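Local coordinates for protein endo-1,4-beta-xylanase D (Paenibacillus polymyxa, PDB 1UX7) that binds xylan through a calcium-dependent carbohydrate-binding module, probably keeping the attached xylanase close to its polysaccharide substrate, at residues Gly13-Lys18 with Leu28-Asp33; Gly58-Asp63 with Trp109-Asp114. All blocks are in the same frame, centred on the assembly; numbering follows the deposited sequence.

Contact 1. Residues Gly13-Lys18 with Leu28-Asp33. With CA (calcium ion), chain C; XYP (beta-D-xylopyranose), chain B; XYP (beta-D-xylopyranose), chain D.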
ATOM      1  N   GLY A  13     -10.117   1.421  -8.983  1.00 16.76           N
ATOM      2  CA  GLY A  13     -11.233   1.076  -8.127  1.00 17.94           C
ATOM      3  C   GLY A  13     -12.319   2.121  -8.207  1.00 18.96           C
ATOM      4  O   GLY A  13     -12.121   3.221  -8.715  1.00 19.01           O
ATOM      5  N   THR A  14     -13.473   1.784  -7.663  1.00 20.75           N
ATOM      6  CA  THR A  14     -14.603   2.704  -7.649  1.00 22.34           C
ATOM      7  C   THR A  14     -14.322   4.091  -7.079  1.00 22.10           C
ATOM      8  O   THR A  14     -14.745   5.096  -7.656  1.00 23.06           O
ATOM      9  CB  THR A  14     -15.757   2.042  -6.889  1.00 23.17           C
ATOM     10  OG1 THR A  14     -16.092   0.815  -7.539  1.00 25.00           O
ATOM     11  CG2 THR A  14     -17.046   2.892  -6.965  1.00 24.63           C
ATOM     12  N   TYR A  15     -13.610   4.155  -5.948  1.00 21.22           N
ATOM     13  CA  TYR A  15     -13.507   5.398  -5.187  1.00 20.57           C
ATOM     14  C   TYR A  15     -12.101   5.952  -4.990  1.00 18.85           C
ATOM     15  O   TYR A  15     -11.951   7.098  -4.594  1.00 19.50           O
ATOM     16  CB  TYR A  15     -14.120   5.209  -3.793  1.00 20.91           C
ATOM     17  CG  TYR A  15     -15.577   4.852  -3.807  1.00 23.43           C
ATOM     18  CD1 TYR A  15     -16.526   5.782  -4.183  1.00 24.04           C
ATOM     19  CD2 TYR A  15     -15.997   3.588  -3.439  1.00 25.05           C
ATOM     20  CE1 TYR A  15     -17.873   5.464  -4.183  1.00 25.76           C
ATOM     21  CE2 TYR A  15     -17.342   3.248  -3.449  1.00 27.31           C
ATOM     22  CZ  TYR A  15     -18.271   4.192  -3.829  1.00 27.23           C
ATOM     23  OH  TYR A  15     -19.609   3.855  -3.831  1.00 29.75           O
ATOM     24  N   ALA A  16     -11.072   5.150  -5.255  1.00 17.63           N
ATOM     25  CA  ALA A  16      -9.714   5.590  -4.937  1.00 16.59           C
ATOM     26  C   ALA A  16      -9.379   6.923  -5.588  1.00 16.21           C
ATOM     27  O   ALA A  16      -9.746   7.187  -6.753  1.00 16.62           O
ATOM     28  CB  ALA A  16      -8.716   4.560  -5.354  1.00 16.24           C
ATOM     29  N   GLY A  17      -8.686   7.768  -4.840  1.00 15.42           N
ATOM     30  CA  GLY A  17      -8.242   9.041  -5.338  1.00 15.07           C
ATOM     31  C   GLY A  17      -7.160   9.680  -4.520  1.00 15.08           C
ATOM     32  O   GLY A  17      -6.925   9.305  -3.382  1.00 15.34           O
ATOM     33  N   LYS A  18      -6.512  10.680  -5.084  1.00 15.78           N
ATOM     34  CA  LYS A  18      -5.437  11.370  -4.406  1.00 16.51           C
ATOM     35  C   LYS A  18      -5.936  12.157  -3.199  1.00 16.50           C
ATOM     36  O   LYS A  18      -7.108  12.572  -3.149  1.00 18.30           O
ATOM     37  CB  LYS A  18      -4.742  12.306  -5.377  1.00 16.60           C
ATOM     38  CG  LYS A  18      -3.969  11.577  -6.434  1.00 18.00           C
ATOM     39  CD  LYS A  18      -3.215  12.513  -7.320  1.00 20.81           C
ATOM     40  CE  LYS A  18      -2.552  11.768  -8.447  1.00 22.77           C
ATOM     41  NZ  LYS A  18      -1.761  12.711  -9.270  1.00 24.97           N
ATOM     42  N   LEU A  28      -7.781   4.919  -0.197  1.00 10.10           N
ATOM     43  CA  LEU A  28      -8.498   3.727  -0.602  1.00 10.73           C
ATOM     44  C   LEU A  28      -9.706   3.622   0.324  1.00 11.44           C
ATOM     45  O   LEU A  28      -9.575   3.663   1.546  1.00 11.44           O
ATOM     46  CB  LEU A  28      -7.607   2.495  -0.512  1.00 10.86           C
ATOM     47  CG  LEU A  28      -6.219   2.580  -1.131  1.00  9.91           C
ATOM     48  CD1 LEU A  28      -5.514   1.270  -0.901  1.00 10.88           C
ATOM     49  CD2 LEU A  28      -6.284   2.913  -2.602  1.00 10.93           C
ATOM     50  N   TYR A  29     -10.900   3.537  -0.260  1.00 12.48           N
ATOM     51  CA  TYR A  29     -12.151   3.643   0.492  1.00 13.26           C
ATOM     52  C   TYR A  29     -12.914   2.322   0.569  1.00 14.32           C
ATOM     53  O   TYR A  29     -13.437   1.931   1.640  1.00 15.14           O
ATOM     54  CB  TYR A  29     -13.048   4.710  -0.157  1.00 13.67           C
ATOM     55  CG  TYR A  29     -12.466   6.105  -0.217  1.00 13.67           C
ATOM     56  CD1 TYR A  29     -12.643   6.996   0.850  1.00 14.26           C
ATOM     57  CD2 TYR A  29     -11.755   6.552  -1.320  1.00 13.00           C
ATOM     58  CE1 TYR A  29     -12.122   8.262   0.809  1.00 14.69           C
ATOM     59  CE2 TYR A  29     -11.254   7.825  -1.375  1.00 13.74           C
ATOM     60  CZ  TYR A  29     -11.439   8.686  -0.305  1.00 14.73           C
ATOM     61  OH  TYR A  29     -10.910   9.958  -0.362  1.00 18.28           O
ATOM     62  N   ALA A  30     -13.007   1.633  -0.571  1.00 14.97           N
ATOM     63  CA  ALA A  30     -13.769   0.396  -0.687  1.00 14.86           C
ATOM     64  C   ALA A  30     -12.917  -0.745  -1.176  1.00 14.68           C
ATOM     65  O   ALA A  30     -11.852  -0.521  -1.774  1.00 14.22           O
ATOM     66  CB  ALA A  30     -14.946   0.593  -1.668  1.00 15.86           C
ATOM     67  N   ASN A  31     -13.379  -1.977  -0.976  1.00 14.86           N
ATOM     68  CA  ASN A  31     -12.683  -3.134  -1.509  1.00 15.98           C
ATOM     69  C   ASN A  31     -12.491  -3.014  -3.012  1.00 16.34           C
ATOM     70  O   ASN A  31     -13.352  -2.494  -3.713  1.00 17.01           O
ATOM     71  CB  ASN A  31     -13.392  -4.439  -1.136  1.00 16.03           C
ATOM     72  CG  ASN A  31     -13.271  -4.748   0.344  1.00 17.36           C
ATOM     73  OD1 ASN A  31     -12.271  -4.398   0.982  1.00 15.00           O
ATOM     74  ND2 ASN A  31     -14.283  -5.402   0.902  1.00 20.79           N
ATOM     75  N   ALA A  32     -11.303  -3.437  -3.444  1.00 16.55           N
ATOM     76  CA  ALA A  32     -10.835  -3.391  -4.823  1.00 16.73           C
ATOM     77  C   ALA A  32     -10.330  -2.019  -5.220  1.00 15.61           C
ATOM     78  O   ALA A  32      -9.957  -1.840  -6.370  1.00 16.25           O
ATOM     79  CB  ALA A  32     -11.911  -3.859  -5.795  1.00 17.60           C
ATOM     80  N   ASP A  33     -10.328  -1.045  -4.301  1.00 14.21           N
ATOM     81  CA  ASP A  33      -9.607   0.210  -4.509  1.00 12.75           C
ATOM     82  C   ASP A  33      -8.124  -0.172  -4.353  1.00 11.54           C
ATOM     83  O   ASP A  33      -7.770  -1.000  -3.490  1.00 11.79           O
ATOM     84  CB  ASP A  33      -9.930   1.295  -3.469  1.00 12.46           C
ATOM     85  CG  ASP A  33     -11.186   2.093  -3.773  1.00 14.21           C
ATOM     86  OD1 ASP A  33     -11.758   2.031  -4.909  1.00 15.39           O
ATOM     87  OD2 ASP A  33     -11.654   2.890  -2.916  1.00 13.55           O
TER
HETATM   88 CA    CA C1134     -14.245   2.594   3.733  1.00 15.40          CA
HETATM   89  C1  XYP B   3     -17.305   6.613  -0.339  1.00 30.15           C
HETATM   90  C2  XYP B   3     -18.080   7.894  -0.206  1.00 31.75           C
HETATM   91  C3  XYP B   3     -17.667   8.947  -1.237  1.00 33.48           C
HETATM   92  C4  XYP B   3     -16.138   9.096  -1.243  1.00 33.88           C
HETATM   93  C5  XYP B   3     -15.527   7.712  -1.354  1.00 33.20           C
HETATM   94  O2  XYP B   3     -19.458   7.597  -0.289  1.00 31.81           O
HETATM   95  O3  XYP B   3     -18.312  10.173  -0.919  1.00 34.68           O
HETATM   96  O4  XYP B   3     -15.615   9.863  -2.312  1.00 35.65           O
HETATM   97  O5  XYP B   3     -15.983   6.914  -0.293  1.00 31.99           O
HETATM   98  C1  XYP D   2     -18.236   1.675   1.249  1.00 24.64           C
HETATM   99  C2  XYP D   2     -16.916   2.241   1.746  1.00 22.74           C
HETATM  100  C3  XYP D   2     -16.973   3.763   1.878  1.00 23.53           C
HETATM  101  C4  XYP D   2     -17.478   4.409   0.596  1.00 24.51           C
HETATM  102  C5  XYP D   2     -18.789   3.724   0.234  1.00 24.46           C
HETATM  103  O2  XYP D   2     -16.476   1.643   2.952  1.00 20.56           O
HETATM  104  O3  XYP D   2     -15.683   4.261   2.192  1.00 21.08           O
HETATM  105  O4  XYP D   2     -17.681   5.797   0.779  1.00 25.80           O
HETATM  106  O5  XYP D   2     -18.565   2.335   0.109  1.00 24.24           O
HETATM  107  O   HOH W   1     -13.560  -0.124  -5.322  1.00 21.97           O
HETATM  108  O   HOH W   2      -9.624  11.048  -2.676  1.00 23.27           O
HETATM  109  O   HOH W   3     -15.719   3.317   5.527  1.00 19.25           O
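Asp33 OD1 takes the backbone N-H of Tyr15 from across the contact and a hydrogen bond from water 1. Tyr15 N lies 3.0 Å from OD1, on its syn lone pair, in a nearly straight bond of 164°. The water also links OD1 to Thr14 N and Asn31 O. OD2 serves its own segment, accepting Tyr29 N on the anti lone pair at 2.8 Å and Ala30 N from above the carboxylate plane. Two N-H donors on OD2, with the Tyr15 N-H and water 1 on OD1, would fix the rotation of the group and probably favour its charged form. A type II turn from Ala30 to Asp33 brings the aspartate back to the amides of Tyr29 and Ala30. Thus positioned, the backbone carries two tyrosines toward the sugar. Tyr15 lays one ring face toward two xylose units, while Thr14 CG2 covers the opposite face over its centre. Ala30 CB abuts the ring at its edge, 3.6 Å from Tyr15 CD2. With CG anti to the carbonyl carbon (chi1 -60°), the Tyr29 ring turns back beside its own backbone N, where Tyr15 CB meets CD2 at 3.7 Å. One face of this ring receives the chain B xylose, whose C5 lies 3.6 Å above its plane. The same residue sends its carbonyl O to the calcium ion at 2.3 Å. O2 and O3 of the chain D xylose bind that metal directly, alongside Trp109, Asp105 and Asp110. Aromatic faces on the sugar and a calcium ion bound by its hydroxyls make up the xylan-binding site of this CBM36 module.

Contact 2. Residues Gly58-Asp63 with Trp109-Asp114; sequences GTAKVD and WDAYVD. With CA (calcium ion), chain E; CA (calcium ion), chain C.
Trp109 lays its indole flat against the backbone of strand 59-63, with Ala60 at the centre of the overlap. Ala60 CA stands 3.6 Å from the centroid of the six-membered ring and only 14° off its normal, a CH-pi contact over the face. On that same face Thr59 O hovers 3.2 Å above the ring plane near NE1, too far from the direction of the N-H to be bonded to it. Further along, Lys61 N approaches Trp109 CH2 at 3.4 Å, so the indole spans three consecutive residues. Trp109 CG lies between the backbone N and the carbonyl carbon (chi1 46°), a crowded setting that swings the ring over the facing strand. Replacing the indole by an alanine methyl is likely to open a gap over Ala60 and leave the loop that presents a calcium-binding carbonyl less firmly seated. Ala111 CB touches both Ala60 CB, at 3.8 Å, and Val62 CG2, which also comes near Val113 CG2. The axes of strands 59-63 and 111-114 approach to 7.3 Å and cross at -57°. Segment 109-114 also meets a calcium ion near each end. Trp109 O and Asp110 OD1 bind the one at the sugar site, the carboxylate oxygen at 2.4 Å. Asp114 chelates the other through OD1, 2.3 Å from the metal, and its own carbonyl O, a pairing helped by CG lying beside the carbonyl carbon. Glu5, Glu7 and Asp24 complete the protein ligands of that second ion. Joining strand 59-66 to strand 111-118 of the other sheet, these side chains form part of the module's beta-sandwich core.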
ATOM      1  N   GLY A  58      -9.962   3.586  13.994  1.00 14.27           N
ATOM      2  CA  GLY A  58      -9.905   2.218  13.568  1.00 13.58           C
ATOM      3  C   GLY A  58      -8.638   1.849  12.811  1.00 12.80           C
ATOM      4  O   GLY A  58      -7.785   2.687  12.544  1.00 12.29           O
ATOM      5  N   THR A  59      -8.513   0.561  12.554  1.00 13.61           N
ATOM      6  CA  THR A  59      -7.327  -0.045  11.956  1.00 13.50           C
ATOM      7  C   THR A  59      -7.586  -0.335  10.472  1.00 13.42           C
ATOM      8  O   THR A  59      -8.340  -1.246  10.111  1.00 14.89           O
ATOM      9  CB  THR A  59      -6.984  -1.355  12.656  1.00 14.16           C
ATOM     10  OG1 THR A  59      -6.741  -1.131  14.059  1.00 14.95           O
ATOM     11  CG2 THR A  59      -5.688  -1.932  12.120  1.00 14.74           C
ATOM     12  N   ALA A  60      -6.955   0.458   9.623  1.00 12.13           N
ATOM     13  CA  ALA A  60      -7.035   0.292   8.176  1.00 11.63           C
ATOM     14  C   ALA A  60      -6.036  -0.776   7.758  1.00 12.27           C
ATOM     15  O   ALA A  60      -4.899  -0.748   8.157  1.00 13.98           O
ATOM     16  CB  ALA A  60      -6.755   1.603   7.486  1.00 11.53           C
ATOM     17  N   LYS A  61      -6.457  -1.712   6.930  1.00 11.71           N
ATOM     18  CA  LYS A  61      -5.608  -2.822   6.513  1.00 12.31           C
ATOM     19  C   LYS A  61      -5.437  -2.781   5.008  1.00 11.54           C
ATOM     20  O   LYS A  61      -6.416  -2.675   4.277  1.00 11.69           O
ATOM     21  CB  LYS A  61      -6.263  -4.148   6.882  1.00 13.54           C
ATOM     22  CG  LYS A  61      -5.447  -5.347   6.540  1.00 17.13           C
ATOM     23  CD  LYS A  61      -6.000  -6.587   7.240  1.00 21.58           C
ATOM     24  CE  LYS A  61      -5.263  -7.839   6.840  1.00 25.68           C
ATOM     25  NZ  LYS A  61      -6.135  -8.713   6.022  1.00 29.65           N
ATOM     26  N   VAL A  62      -4.196  -2.855   4.548  1.00 10.64           N
ATOM     27  CA  VAL A  62      -3.848  -2.767   3.138  1.00 10.97           C
ATOM     28  C   VAL A  62      -3.042  -4.011   2.747  1.00 10.44           C
ATOM     29  O   VAL A  62      -2.022  -4.270   3.333  1.00 11.37           O
ATOM     30  CB  VAL A  62      -3.013  -1.486   2.890  1.00 11.31           C
ATOM     31  CG1 VAL A  62      -2.670  -1.358   1.442  1.00 13.40           C
ATOM     32  CG2 VAL A  62      -3.772  -0.230   3.427  1.00 12.19           C
ATOM     33  N   ASP A  63      -3.511  -4.774   1.759  1.00  9.89           N
ATOM     34  CA  ASP A  63      -2.792  -5.918   1.232  1.00 10.40           C
ATOM     35  C   ASP A  63      -1.689  -5.509   0.279  1.00  9.93           C
ATOM     36  O   ASP A  63      -1.890  -4.583  -0.503  1.00 10.95           O
ATOM     37  CB  ASP A  63      -3.739  -6.852   0.467  1.00 11.86           C
ATOM     38  CG  ASP A  63      -4.608  -7.706   1.383  1.00 15.21           C
ATOM     39  OD1 ASP A  63      -4.411  -7.660   2.622  1.00 18.45           O
ATOM     40  OD2 ASP A  63      -5.527  -8.434   0.920  1.00 18.39           O
ATOM     41  N   TRP A 109     -13.802   2.229   8.103  1.00 13.63           N
ATOM     42  CA  TRP A 109     -12.572   3.042   7.942  1.00 13.28           C
ATOM     43  C   TRP A 109     -12.221   3.146   6.475  1.00 12.90           C
ATOM     44  O   TRP A 109     -12.783   2.420   5.626  1.00 13.05           O
ATOM     45  CB  TRP A 109     -11.366   2.445   8.713  1.00 12.88           C
ATOM     46  CG  TRP A 109     -11.179   0.996   8.534  1.00 12.74           C
ATOM     47  CD1 TRP A 109     -11.588   0.030   9.389  1.00 14.41           C
ATOM     48  CD2 TRP A 109     -10.580   0.308   7.419  1.00 11.74           C
ATOM     49  NE1 TRP A 109     -11.284  -1.215   8.898  1.00 13.68           N
ATOM     50  CE2 TRP A 109     -10.656  -1.072   7.690  1.00 12.16           C
ATOM     51  CE3 TRP A 109      -9.968   0.715   6.224  1.00 11.10           C
ATOM     52  CZ2 TRP A 109     -10.172  -2.039   6.813  1.00 11.85           C
ATOM     53  CZ3 TRP A 109      -9.469  -0.248   5.362  1.00 10.73           C
ATOM     54  CH2 TRP A 109      -9.591  -1.614   5.658  1.00 11.78           C
ATOM     55  N   ASP A 110     -11.315   4.077   6.187  1.00 12.89           N
ATOM     56  CA  ASP A 110     -10.628   4.184   4.909  1.00 12.09           C
ATOM     57  C   ASP A 110      -9.127   4.146   5.181  1.00 11.26           C
ATOM     58  O   ASP A 110      -8.700   4.403   6.299  1.00 10.50           O
ATOM     59  CB  ASP A 110     -10.995   5.489   4.214  1.00 12.65           C
ATOM     60  CG  ASP A 110     -12.495   5.666   4.074  1.00 14.71           C
ATOM     61  OD1 ASP A 110     -13.121   4.663   3.676  1.00 14.89           O
ATOM     62  OD2 ASP A 110     -13.092   6.746   4.315  1.00 16.87           O
ATOM     63  N   ALA A 111      -8.349   3.801   4.160  1.00 10.26           N
ATOM     64  CA  ALA A 111      -6.899   3.686   4.274  1.00  9.67           C
ATOM     65  C   ALA A 111      -6.247   4.795   3.470  1.00  9.12           C
ATOM     66  O   ALA A 111      -6.595   5.029   2.314  1.00 10.78           O
ATOM     67  CB  ALA A 111      -6.439   2.343   3.772  1.00  9.67           C
ATOM     68  N   TYR A 112      -5.268   5.458   4.050  1.00  8.56           N
ATOM     69  CA  TYR A 112      -4.488   6.481   3.381  1.00  8.56           C
ATOM     70  C   TYR A 112      -3.078   5.938   3.217  1.00  8.28           C
ATOM     71  O   TYR A 112      -2.487   5.429   4.161  1.00  8.65           O
ATOM     72  CB  TYR A 112      -4.480   7.757   4.217  1.00  9.29           C
ATOM     73  CG  TYR A 112      -5.837   8.369   4.515  1.00 10.67           C
ATOM     74  CD1 TYR A 112      -6.958   8.142   3.713  1.00 11.97           C
ATOM     75  CD2 TYR A 112      -5.990   9.194   5.628  1.00 11.59           C
ATOM     76  CE1 TYR A 112      -8.185   8.743   4.015  1.00 12.50           C
ATOM     77  CE2 TYR A 112      -7.190   9.791   5.926  1.00 12.36           C
ATOM     78  CZ  TYR A 112      -8.286   9.569   5.106  1.00 13.97           C
ATOM     79  OH  TYR A 112      -9.489  10.164   5.426  1.00 15.95           O
ATOM     80  N   VAL A 113      -2.567   6.012   2.002  1.00  8.33           N
ATOM     81  CA  VAL A 113      -1.260   5.460   1.651  1.00  9.15           C
ATOM     82  C   VAL A 113      -0.356   6.561   1.092  1.00  8.06           C
ATOM     83  O   VAL A 113      -0.753   7.280   0.189  1.00  8.69           O
ATOM     84  CB  VAL A 113      -1.410   4.297   0.641  1.00 10.35           C
ATOM     85  CG1 VAL A 113      -0.077   3.697   0.327  1.00 11.94           C
ATOM     86  CG2 VAL A 113      -2.358   3.221   1.192  1.00 13.93           C
ATOM     87  N   ASP A 114       0.857   6.675   1.641  1.00  7.87           N
ATOM     88  CA  ASP A 114       1.798   7.758   1.317  1.00  8.63           C
ATOM     89  C   ASP A 114       2.857   7.302   0.295  1.00  8.25           C
ATOM     90  O   ASP A 114       3.007   7.921  -0.754  1.00  9.11           O
ATOM     91  CB  ASP A 114       2.427   8.219   2.635  1.00  8.67           C
ATOM     92  CG  ASP A 114       3.353   9.373   2.488  1.00 10.94           C
ATOM     93  OD1 ASP A 114       3.487   9.905   1.375  1.00 11.56           O
ATOM     94  OD2 ASP A 114       4.003   9.780   3.473  1.00 12.61           O
TER
HETATM   95 CA    CA E1135       3.381  10.415  -0.856  1.00 11.27          CA
HETATM   96 CA    CA C1134     -14.245   2.594   3.733  1.00 15.40          CA
HETATM   97  O   HOH W   3     -15.719   3.317   5.527  1.00 19.25           O
HETATM   98  O   HOH W   4       4.519  12.373  -0.076  1.00 14.67           O

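How the contacts relate
From the N terminus, contact 1 comes first, closing the short excursion between Lys18 and Leu28 that holds the turn of hairpin 17-19/25-28. Contact 2 opens later and closes a much longer loop of 45 residues, much of it strand. The two therefore follow in series, neither nested nor crossed. In space they meet where strand 25-28 pairs with 111-118, Leu28 N lying 2.8 Å from Ala111 O in a probable hydrogen bond. Segment 28-33 leads into strand 34-41 of the five-stranded sheet; contact 2 packs that sheet, through strand 59-66, against strand 111-118 of the other. One calcium ion and water 3 belong to both contacts.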